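Local coordinates for protein carboxypeptidase 1 (Deinococcus radiodurans str. R1, PDB 5GIV) that is a zinc-dependent metallopeptidase of the M32 family that probably removes amino acids one at a time, with broad specificity, from peptide C-termini, at residues D188-L201 with V331-R345. Residues are numbered along the deposited sequence; the frame is centred on the assembly and turned at random.
Sequences DAVIAAGAPRTDFL and VTEEEMYRAVNTVSR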
ATOM      1  N   ASP A 188      34.876  -8.555  26.585  1.00 27.11           N
ATOM      2  CA  ASP A 188      35.000  -9.064  27.944  1.00 27.09           C
ATOM      3  C   ASP A 188      35.485  -7.974  28.885  1.00 27.18           C
ATOM      4  O   ASP A 188      35.004  -7.862  30.019  1.00 27.07           O
ATOM      5  CB  ASP A 188      35.931 -10.277  27.975  1.00 27.22           C
ATOM      6  CG  ASP A 188      35.286 -11.533  27.386  1.00 27.10           C
ATOM      7  OD1 ASP A 188      34.057 -11.549  27.156  1.00 26.90           O
ATOM      8  OD2 ASP A 188      36.011 -12.519  27.157  1.00 27.21           O
ATOM      9  N   ALA A 189      36.436  -7.152  28.434  1.00 25.30           N
ATOM     10  CA  ALA A 189      36.914  -6.069  29.287  1.00 25.35           C
ATOM     11  C   ALA A 189      35.820  -5.045  29.528  1.00 25.17           C
ATOM     12  O   ALA A 189      35.675  -4.541  30.649  1.00 25.10           O
ATOM     13  CB  ALA A 189      38.140  -5.394  28.675  1.00 25.58           C
ATOM     14  N   VAL A 190      35.032  -4.733  28.497  1.00 21.53           N
ATOM     15  CA  VAL A 190      33.941  -3.780  28.682  1.00 21.38           C
ATOM     16  C   VAL A 190      32.908  -4.343  29.647  1.00 21.19           C
ATOM     17  O   VAL A 190      32.449  -3.650  30.563  1.00 21.09           O
ATOM     18  CB  VAL A 190      33.312  -3.398  27.332  1.00 21.35           C
ATOM     19  CG1 VAL A 190      32.042  -2.622  27.561  1.00 21.18           C
ATOM     20  CG2 VAL A 190      34.288  -2.562  26.513  1.00 21.54           C
ATOM     21  N   ILE A 191      32.559  -5.618  29.493  1.00 21.80           N
ATOM     22  CA  ILE A 191      31.570  -6.218  30.377  1.00 21.63           C
ATOM     23  C   ILE A 191      32.078  -6.263  31.806  1.00 21.65           C
ATOM     24  O   ILE A 191      31.306  -6.073  32.753  1.00 21.51           O
ATOM     25  CB  ILE A 191      31.199  -7.619  29.864  1.00 21.56           C
ATOM     26  CG1 ILE A 191      30.415  -7.502  28.547  1.00 21.49           C
ATOM     27  CG2 ILE A 191      30.457  -8.410  30.944  1.00 21.41           C
ATOM     28  CD1 ILE A 191      30.268  -8.805  27.799  1.00 21.46           C
ATOM     29  N   ALA A 192      33.381  -6.482  31.991  1.00 24.80           N
ATOM     30  CA  ALA A 192      33.943  -6.578  33.329  1.00 24.79           C
ATOM     31  C   ALA A 192      34.117  -5.220  33.977  1.00 24.75           C
ATOM     32  O   ALA A 192      34.174  -5.141  35.207  1.00 24.66           O
ATOM     33  CB  ALA A 192      35.289  -7.309  33.299  1.00 24.96           C
ATOM     34  N   ALA A 193      34.205  -4.155  33.183  1.00 20.55           N
ATOM     35  CA  ALA A 193      34.350  -2.821  33.755  1.00 20.51           C
ATOM     36  C   ALA A 193      33.049  -2.317  34.382  1.00 20.32           C
ATOM     37  O   ALA A 193      33.085  -1.610  35.392  1.00 20.22           O
ATOM     38  CB  ALA A 193      34.841  -1.851  32.687  1.00 20.66           C
ATOM     39  N   GLY A 194      31.904  -2.660  33.817  1.00 25.57           N
ATOM     40  CA  GLY A 194      30.665  -2.144  34.369  1.00 25.39           C
ATOM     41  C   GLY A 194      30.000  -1.136  33.440  1.00 25.39           C
ATOM     42  O   GLY A 194      30.656  -0.461  32.634  1.00 25.53           O
ATOM     43  N   ALA A 195      28.611  -1.011  33.573  1.00 20.13           N
ATOM     44  CA  ALA A 195      27.810  -0.271  32.600  1.00 20.11           C
ATOM     45  C   ALA A 195      27.493   1.149  33.061  1.00 20.07           C
ATOM     46  O   ALA A 195      27.374   1.420  34.258  1.00 19.96           O
ATOM     47  CB  ALA A 195      26.492  -1.004  32.321  1.00 19.99           C
ATOM     48  N   PRO A 196      27.279   2.058  32.120  1.00 17.19           N
ATOM     49  CA  PRO A 196      26.826   3.400  32.485  1.00 17.20           C
ATOM     50  C   PRO A 196      25.389   3.347  32.980  1.00 17.23           C
ATOM     51  O   PRO A 196      24.688   2.346  32.831  1.00 17.23           O
ATOM     52  CB  PRO A 196      26.936   4.177  31.176  1.00 17.19           C
ATOM     53  CG  PRO A 196      26.715   3.115  30.113  1.00 17.17           C
ATOM     54  CD  PRO A 196      27.354   1.866  30.662  1.00 17.17           C
ATOM     55  N   ARG A 197      24.935   4.461  33.543  1.00 18.97           N
ATOM     56  CA  ARG A 197      23.557   4.523  33.999  1.00 18.86           C
ATOM     57  C   ARG A 197      22.615   4.401  32.809  1.00 18.88           C
ATOM     58  O   ARG A 197      22.852   4.987  31.754  1.00 18.97           O
ATOM     59  CB  ARG A 197      23.305   5.831  34.754  1.00 18.79           C
ATOM     60  CG  ARG A 197      21.876   5.960  35.261  1.00 18.69           C
ATOM     61  CD  ARG A 197      21.567   7.323  35.862  1.00 18.63           C
ATOM     62  NE  ARG A 197      20.155   7.413  36.207  1.00 18.56           N
ATOM     63  CZ  ARG A 197      19.484   8.549  36.351  1.00 18.54           C
ATOM     64  NH1 ARG A 197      20.098   9.722  36.193  1.00 18.56           N
ATOM     65  NH2 ARG A 197      18.189   8.512  36.645  1.00 18.50           N
ATOM     66  N   THR A 198      21.552   3.614  32.971  1.00 22.00           N
ATOM     67  CA  THR A 198      20.574   3.428  31.904  1.00 22.02           C
ATOM     68  C   THR A 198      19.124   3.536  32.360  1.00 21.94           C
ATOM     69  O   THR A 198      18.236   3.576  31.500  1.00 21.94           O
ATOM     70  CB  THR A 198      20.758   2.057  31.214  1.00 22.02           C
ATOM     71  OG1 THR A 198      20.606   1.014  32.180  1.00 21.93           O
ATOM     72  CG2 THR A 198      22.127   1.932  30.544  1.00 22.11           C
ATOM     73  N   ASP A 199      18.852   3.612  33.665  1.00 21.55           N
ATOM     74  CA  ASP A 199      17.476   3.490  34.148  1.00 21.49           C
ATOM     75  C   ASP A 199      16.559   4.577  33.599  1.00 21.51           C
ATOM     76  O   ASP A 199      15.350   4.359  33.485  1.00 21.47           O
ATOM     77  CB  ASP A 199      17.450   3.531  35.676  1.00 21.42           C
ATOM     78  CG  ASP A 199      17.932   4.872  36.226  1.00 21.41           C
ATOM     79  OD1 ASP A 199      17.136   5.834  36.233  1.00 21.41           O
ATOM     80  OD2 ASP A 199      19.106   4.962  36.643  1.00 21.41           O
ATOM     81  N   PHE A 200      17.094   5.754  33.262  1.00 18.98           N
ATOM     82  CA  PHE A 200      16.225   6.816  32.764  1.00 19.01           C
ATOM     83  C   PHE A 200      15.595   6.453  31.429  1.00 19.06           C
ATOM     84  O   PHE A 200      14.587   7.057  31.049  1.00 19.08           O
ATOM     85  CB  PHE A 200      16.988   8.143  32.645  1.00 19.05           C
ATOM     86  CG  PHE A 200      18.231   8.049  31.826  1.00 19.13           C
ATOM     87  CD1 PHE A 200      18.185   8.223  30.454  1.00 19.20           C
ATOM     88  CD2 PHE A 200      19.446   7.788  32.427  1.00 19.12           C
ATOM     89  CE1 PHE A 200      19.322   8.120  29.697  1.00 19.27           C
ATOM     90  CE2 PHE A 200      20.585   7.693  31.683  1.00 19.21           C
ATOM     91  CZ  PHE A 200      20.530   7.857  30.313  1.00 19.30           C
ATOM     92  N   LEU A 201      16.172   5.491  30.703  1.00 17.38           N
ATOM     93  CA  LEU A 201      15.561   5.015  29.465  1.00 17.38           C
ATOM     94  C   LEU A 201      14.278   4.230  29.706  1.00 17.41           C
ATOM     95  O   LEU A 201      13.525   4.002  28.754  1.00 17.42           O
ATOM     96  CB  LEU A 201      16.557   4.154  28.687  1.00 17.34           C
ATOM     97  CG  LEU A 201      17.830   4.899  28.254  1.00 17.30           C
ATOM     98  CD1 LEU A 201      18.853   3.941  27.637  1.00 17.27           C
ATOM     99  CD2 LEU A 201      17.495   6.043  27.310  1.00 17.30           C
ATOM    100  N   VAL A 331      19.607  13.916  34.017  1.00 19.08           N
ATOM    101  CA  VAL A 331      20.435  13.149  33.100  1.00 19.19           C
ATOM    102  C   VAL A 331      21.200  14.139  32.248  1.00 19.27           C
ATOM    103  O   VAL A 331      20.609  15.075  31.697  1.00 19.31           O
ATOM    104  CB  VAL A 331      19.590  12.209  32.216  1.00 19.22           C
ATOM    105  CG1 VAL A 331      20.494  11.315  31.373  1.00 19.30           C
ATOM    106  CG2 VAL A 331      18.618  11.389  33.080  1.00 19.13           C
ATOM    107  N   THR A 332      22.499  13.923  32.118  1.00 20.23           N
ATOM    108  CA  THR A 332      23.303  14.821  31.309  1.00 20.34           C
ATOM    109  C   THR A 332      23.321  14.362  29.857  1.00 20.48           C
ATOM    110  O   THR A 332      22.912  13.249  29.514  1.00 20.48           O
ATOM    111  CB  THR A 332      24.733  14.898  31.835  1.00 20.34           C
ATOM    112  OG1 THR A 332      25.398  13.656  31.576  1.00 20.41           O
ATOM    113  CG2 THR A 332      24.755  15.190  33.342  1.00 20.16           C
ATOM    114  N   GLU A 333      23.769  15.259  28.987  1.00 30.43           N
ATOM    115  CA  GLU A 333      23.998  14.872  27.608  1.00 30.57           C
ATOM    116  C   GLU A 333      25.018  13.739  27.523  1.00 30.62           C
ATOM    117  O   GLU A 333      24.849  12.800  26.740  1.00 30.66           O
ATOM    118  CB  GLU A 333      24.447  16.089  26.807  1.00 30.68           C
ATOM    119  CG  GLU A 333      25.068  15.750  25.489  1.00 30.83           C
ATOM    120  CD  GLU A 333      25.684  16.952  24.825  1.00 30.95           C
ATOM    121  OE1 GLU A 333      25.061  18.038  24.850  1.00 30.92           O
ATOM    122  OE2 GLU A 333      26.806  16.807  24.303  1.00 31.07           O
ATOM    123  N   GLU A 334      26.078  13.802  28.331  1.00 32.07           N
ATOM    124  CA  GLU A 334      27.087  12.745  28.311  1.00 32.14           C
ATOM    125  C   GLU A 334      26.503  11.404  28.749  1.00 32.03           C
ATOM    126  O   GLU A 334      26.943  10.350  28.278  1.00 32.08           O
ATOM    127  CB  GLU A 334      28.282  13.146  29.187  1.00 32.18           C
ATOM    128  CG  GLU A 334      29.379  12.083  29.371  1.00 32.27           C
ATOM    129  CD  GLU A 334      30.187  11.779  28.097  1.00 32.49           C
ATOM    130  OE1 GLU A 334      31.012  10.831  28.127  1.00 32.58           O
ATOM    131  OE2 GLU A 334      30.017  12.484  27.069  1.00 32.59           O
ATOM    132  N   GLU A 335      25.536  11.417  29.667  1.00 20.35           N
ATOM    133  CA  GLU A 335      24.963  10.158  30.119  1.00 20.26           C
ATOM    134  C   GLU A 335      24.111   9.512  29.029  1.00 20.27           C
ATOM    135  O   GLU A 335      24.127   8.289  28.864  1.00 20.26           O
ATOM    136  CB  GLU A 335      24.161  10.381  31.397  1.00 20.10           C
ATOM    137  CG  GLU A 335      25.053  10.617  32.599  1.00 20.05           C
ATOM    138  CD  GLU A 335      24.283  10.910  33.859  1.00 19.88           C
ATOM    139  OE1 GLU A 335      23.392  11.779  33.828  1.00 19.84           O
ATOM    140  OE2 GLU A 335      24.598  10.289  34.888  1.00 19.80           O
ATOM    141  N   MET A 336      23.390  10.318  28.253  1.00 22.54           N
ATOM    142  CA  MET A 336      22.624   9.770  27.147  1.00 22.56           C
ATOM    143  C   MET A 336      23.545   9.170  26.093  1.00 22.67           C
ATOM    144  O   MET A 336      23.237   8.117  25.521  1.00 22.64           O
ATOM    145  CB  MET A 336      21.725  10.846  26.544  1.00 22.58           C
ATOM    146  CG  MET A 336      20.905  10.364  25.364  1.00 22.56           C
ATOM    147  SD  MET A 336      19.740   9.071  25.834  1.00 22.45           S
ATOM    148  CE  MET A 336      18.754   9.943  27.021  1.00 22.38           C
ATOM    149  N   TYR A 337      24.693   9.813  25.835  1.00 21.23           N
ATOM    150  CA  TYR A 337      25.658   9.238  24.903  1.00 21.32           C
ATOM    151  C   TYR A 337      26.198   7.905  25.407  1.00 21.32           C
ATOM    152  O   TYR A 337      26.372   6.963  24.624  1.00 21.34           O
ATOM    153  CB  TYR A 337      26.808  10.212  24.645  1.00 21.45           C
ATOM    154  CG  TYR A 337      28.049   9.534  24.103  1.00 21.58           C
ATOM    155  CD1 TYR A 337      28.113   9.096  22.794  1.00 21.63           C
ATOM    156  CD2 TYR A 337      29.156   9.322  24.919  1.00 21.65           C
ATOM    157  CE1 TYR A 337      29.245   8.467  22.304  1.00 21.75           C
ATOM    158  CE2 TYR A 337      30.294   8.700  24.441  1.00 21.77           C
ATOM    159  CZ  TYR A 337      30.336   8.275  23.138  1.00 21.83           C
ATOM    160  OH  TYR A 337      31.471   7.655  22.669  1.00 21.98           O
ATOM    161  N   ARG A 338      26.484   7.801  26.702  1.00 27.23           N
ATOM    162  CA  ARG A 338      27.009   6.535  27.198  1.00 27.24           C
ATOM    163  C   ARG A 338      25.936   5.455  27.212  1.00 27.10           C
ATOM    164  O   ARG A 338      26.240   4.280  26.981  1.00 27.09           O
ATOM    165  CB  ARG A 338      27.603   6.711  28.593  1.00 27.23           C
ATOM    166  CG  ARG A 338      28.683   7.769  28.666  1.00 27.36           C
ATOM    167  CD  ARG A 338      29.061   8.059  30.113  1.00 27.30           C
ATOM    168  NE  ARG A 338      30.289   7.374  30.495  1.00 27.38           N
ATOM    169  CZ  ARG A 338      31.495   7.923  30.395  1.00 27.53           C
ATOM    170  NH1 ARG A 338      31.618   9.168  29.938  1.00 27.60           N
ATOM    171  NH2 ARG A 338      32.576   7.237  30.756  1.00 27.61           N
ATOM    172  N   ALA A 339      24.682   5.832  27.458  1.00 21.16           N
ATOM    173  CA  ALA A 339      23.627   4.842  27.609  1.00 21.05           C
ATOM    174  C   ALA A 339      23.294   4.134  26.303  1.00 21.05           C
ATOM    175  O   ALA A 339      22.797   3.002  26.337  1.00 20.99           O
ATOM    176  CB  ALA A 339      22.376   5.502  28.175  1.00 20.96           C
ATOM    177  N   VAL A 340      23.563   4.760  25.153  1.00 17.18           N
ATOM    178  CA  VAL A 340      23.297   4.122  23.869  1.00 17.18           C
ATOM    179  C   VAL A 340      24.446   3.226  23.435  1.00 17.16           C
ATOM    180  O   VAL A 340      24.419   2.702  22.314  1.00 17.15           O
ATOM    181  CB  VAL A 340      22.993   5.146  22.749  1.00 17.19           C
ATOM    182  CG1 VAL A 340      21.917   6.149  23.186  1.00 17.21           C
ATOM    183  CG2 VAL A 340      24.260   5.830  22.255  1.00 17.18           C
ATOM    184  N   ASN A 341      25.490   3.099  24.249  1.00 17.15           N
ATOM    185  CA  ASN A 341      26.677   2.321  23.922  1.00 17.13           C
ATOM    186  C   ASN A 341      26.993   1.301  25.006  1.00 17.13           C
ATOM    187  O   ASN A 341      28.160   1.046  25.317  1.00 17.12           O
ATOM    188  CB  ASN A 341      27.887   3.225  23.689  1.00 17.14           C
ATOM    189  CG  ASN A 341      27.760   4.066  22.437  1.00 17.15           C
ATOM    190  OD1 ASN A 341      27.747   3.538  21.324  1.00 17.14           O
ATOM    191  ND2 ASN A 341      27.698   5.386  22.607  1.00 17.16           N
ATOM    192  N   THR A 342      25.972   0.702  25.610  1.00 19.84           N
ATOM    193  CA  THR A 342      26.226  -0.388  26.537  1.00 19.81           C
ATOM    194  C   THR A 342      26.550  -1.672  25.782  1.00 19.81           C
ATOM    195  O   THR A 342      26.230  -1.829  24.604  1.00 19.78           O
ATOM    196  CB  THR A 342      25.028  -0.619  27.453  1.00 19.67           C
ATOM    197  OG1 THR A 342      24.004  -1.309  26.725  1.00 19.57           O
ATOM    198  CG2 THR A 342      24.510   0.682  28.065  1.00 19.66           C
ATOM    199  N   VAL A 343      27.172  -2.612  26.494  1.00 17.11           N
ATOM    200  CA  VAL A 343      27.610  -3.882  25.922  1.00 17.10           C
ATOM    201  C   VAL A 343      27.239  -4.999  26.887  1.00 17.11           C
ATOM    202  O   VAL A 343      27.286  -4.811  28.105  1.00 17.12           O
ATOM    203  CB  VAL A 343      29.135  -3.899  25.664  1.00 17.09           C
ATOM    204  CG1 VAL A 343      29.588  -5.295  25.237  1.00 17.08           C
ATOM    205  CG2 VAL A 343      29.533  -2.856  24.634  1.00 17.09           C
ATOM    206  N   SER A 344      26.857  -6.156  26.350  1.00 20.28           N
ATOM    207  CA  SER A 344      26.652  -7.338  27.182  1.00 20.21           C
ATOM    208  C   SER A 344      26.436  -8.548  26.286  1.00 20.16           C
ATOM    209  O   SER A 344      25.934  -8.423  25.168  1.00 20.12           O
ATOM    210  CB  SER A 344      25.461  -7.173  28.130  1.00 20.07           C
ATOM    211  OG  SER A 344      24.251  -7.165  27.403  1.00 19.96           O
ATOM    212  N   ARG A 345      26.794  -9.718  26.805  1.00 33.63           N
ATOM    213  CA  ARG A 345      26.482 -10.966  26.123  1.00 33.56           C
ATOM    214  C   ARG A 345      24.984 -11.196  26.204  1.00 33.39           C
ATOM    215  O   ARG A 345      24.427 -11.293  27.300  1.00 33.31           O
ATOM    216  CB  ARG A 345      27.224 -12.128  26.767  1.00 33.63           C
ATOM    217  CG  ARG A 345      28.674 -11.844  27.013  1.00 33.82           C
ATOM    218  CD  ARG A 345      29.303 -12.921  27.872  1.00 33.87           C
ATOM    219  NE  ARG A 345      30.648 -12.510  28.253  1.00 34.06           N
ATOM    220  CZ  ARG A 345      31.011 -12.191  29.490  1.00 34.11           C
ATOM    221  NH1 ARG A 345      30.140 -12.272  30.493  1.00 33.96           N
ATOM    222  NH2 ARG A 345      32.260 -11.806  29.723  1.00 34.30           N
TER
HETATM  223  O   HOH W   1      34.026 -10.118  31.398  1.00 36.24           O
HETATM  224  O   HOH W   2      24.776   6.808  31.101  1.00 27.67           O
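V331 and F200 meet in a CH-pi contact: V331 CG1 sits 3.5 Å from the centroid of the F200 ring and only 9° off its normal. M336, bent at chi2 and chi3, comes instead to the ring's edge as a Met-aromatic contact, SD lying 5.4 Å from the centroid, while A339 CB packs 3.7 Å from F200 CZ. With CG between the backbone N and carbonyl carbon (chi1 54°), the ring is turned into this group. Replacing F200 by an alanine is likely to leave V331 CG1 and the M336 methyl without their aromatic partner and open a gap beside helix 333-339. Further along, P196 CG rests 3.4 Å from R338 O, and one water donates to both R197 O and E335 O, linking the two backbones. At the far end R345 NH2 donates to D188 OD1 (3.1 Å, 171°), approaching from above the carboxylate plane; the pair is a salt bridge. I191 CD1 lies over one guanidinium face, toward its rim. R197, with F200 CD2 over one guanidinium face, grips D199 side-on, NE to OD2 and NH2 to OD1. A T332-E335 capping box starts helix 333-339. Away from the zinc site, helix 169-193 and its following loop thus join 331-345 through apolar patches, with a salt bridge at the R345 end.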